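2-ON-2 hemoglobin (Agrobacterium tumefaciens, PDB 2XYK) binds heme b in a group II truncated 2-on-2 globin fold and is probably an oxygen carrier. Local coordinates at residues 13-16 with 17-21. Sequence-based numbering, arbitrary orientation.
Sequences GGDA and TVRAL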
loop_
_atom_site.group_PDB
_atom_site.type_symbol
_atom_site.label_atom_id
_atom_site.label_comp_id
_atom_site.label_asym_id
_atom_site.label_seq_id
_atom_site.Cartn_x
_atom_site.Cartn_y
_atom_site.Cartn_z
ATOM N N GLY A 13 -0.561 -13.705 -7.283
ATOM C CA GLY A 13 0.337 -13.766 -8.431
ATOM C C GLY A 13 1.715 -13.199 -8.148
ATOM O O GLY A 13 2.470 -12.905 -9.075
ATOM N N GLY A 14 2.026 -13.004 -6.868
ATOM C CA GLY A 14 3.397 -12.702 -6.447
ATOM C C GLY A 14 3.924 -11.400 -7.011
ATOM O O GLY A 14 3.182 -10.427 -7.134
ATOM N N ASP A 15 5.197 -11.409 -7.400
ATOM C CA ASP A 15 5.954 -10.194 -7.712
ATOM C C ASP A 15 5.348 -9.333 -8.833
ATOM O O ASP A 15 5.167 -8.128 -8.663
ATOM C CB ASP A 15 7.407 -10.557 -8.029
ATOM C CG ASP A 15 8.311 -9.321 -8.142
ATOM O OD1 ASP A 15 8.323 -8.458 -7.213
ATOM O OD2 ASP A 15 9.030 -9.235 -9.162
ATOM N N ALA A 16 5.033 -9.950 -9.973
ATOM C CA ALA A 16 4.381 -9.207 -11.036
ATOM C C ALA A 16 3.092 -8.479 -10.574
ATOM O O ALA A 16 2.785 -7.370 -11.048
ATOM C CB ALA A 16 4.106 -10.105 -12.220
ATOM N N THR A 17 2.356 -9.073 -9.632
ATOM C CA THR A 17 1.154 -8.415 -9.119
ATOM C C THR A 17 1.457 -7.269 -8.157
ATOM O O THR A 17 0.823 -6.229 -8.248
ATOM C CB THR A 17 0.177 -9.382 -8.453
ATOM O OG1 THR A 17 -0.257 -10.351 -9.416
ATOM C CG2 THR A 17 -1.049 -8.608 -7.928
ATOM N N VAL A 18 2.413 -7.453 -7.243
ATOM C CA VAL A 18 2.742 -6.395 -6.271
ATOM C C VAL A 18 3.387 -5.219 -7.017
ATOM O O VAL A 18 3.075 -4.063 -6.738
ATOM C CB VAL A 18 3.629 -6.895 -5.078
ATOM C CG1 VAL A 18 3.873 -5.769 -4.030
ATOM C CG2 VAL A 18 3.000 -8.119 -4.406
ATOM N N ARG A 19 4.232 -5.527 -8.000
ATOM C CA ARG A 19 4.774 -4.513 -8.911
ATOM C C ARG A 19 3.657 -3.690 -9.580
ATOM O O ARG A 19 3.745 -2.465 -9.638
ATOM C CB ARG A 19 5.685 -5.150 -9.991
ATOM C CG ARG A 19 7.048 -5.666 -9.465
ATOM C CD ARG A 19 8.153 -5.596 -10.556
ATOM N NE ARG A 19 9.070 -6.745 -10.514
ATOM C CZ ARG A 19 10.324 -6.747 -10.031
ATOM N NH1 ARG A 19 10.870 -5.656 -9.496
ATOM N NH2 ARG A 19 11.038 -7.876 -10.069
ATOM N N ALA A 20 2.619 -4.363 -10.104
ATOM C CA ALA A 20 1.528 -3.658 -10.810
ATOM C C ALA A 20 0.666 -2.875 -9.815
ATOM O O ALA A 20 0.228 -1.743 -10.082
ATOM C CB ALA A 20 0.664 -4.647 -11.610
ATOM N N LEU A 21 0.420 -3.496 -8.660
ATOM C CA LEU A 21 -0.370 -2.859 -7.618
ATOM C C LEU A 21 0.264 -1.532 -7.203
ATOM O O LEU A 21 -0.392 -0.508 -7.206
ATOM C CB LEU A 21 -0.531 -3.784 -6.405
ATOM C CG LEU A 21 -1.260 -3.211 -5.182
ATOM C CD1 LEU A 21 -2.764 -2.941 -5.446
ATOM C CD2 LEU A 21 -1.094 -4.179 -4.038
#
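Gly-13 CA lies 3.6 Å from Thr-17 OG1 at the point where the chain leaves one helix of this truncated globin and enters the next, 14-31. Its positive phi, together with two bonds back into the last turn of helix 8-12, identifies a Schellman motif. The Thr-17 hydroxyl is hydrogen-bonded to Ile-12 O, so a side chain from the first turn of the new helix reaches back to the end of the old one.

At Gly-14 phi is again positive, and its carbonyl O accepts two backbone N-H groups. Val-18 N binds Gly-14 O at 3.1 Å with the donor in the carbonyl plane, whereas the bond from Thr-17 N to the same oxygen is weak, its angle at hydrogen being only 126°. Val-18 CG2 lies 3.6 Å from Gly-14 O, while the Val-18 side chain, itself about 11 Å from the heme, meets Leu-57 and Thr-58 of helix 47-60.

Asp-15 engages Arg-19 through both backbone and side chain. The bond from Arg-19 N to Asp-15 O is short and nearly straight, and Arg-19 CG packs 3.2 Å from Asp-15 O. With CG anti to the backbone N (chi1 -171°), the aspartate sends its carboxylate along the helix surface to the guanidinium, whose chain bends at chi3; the two planes stand 73° apart. The salt bridge spans one helical turn, with Asp-15 OD2 2.6 Å from Arg-19 NH2. Arg-19 NE is a close neighbour, 2.8 Å from Asp-15 OD2, but that oxygen stands well out of the guanidinium plane, so the approach is tight and tilted. OD1, offset above one guanidinium face, is also hydrogen-bonded to Tyr-54 OH, which ties the pair to helix 47-60.

Ala-16 O repeats the i to i+4 bonding by accepting Ala-20 N, with the donor well above the carbonyl plane. Ala-20 CB sits beside this same oxygen, 3.5 Å from Ala-16 O.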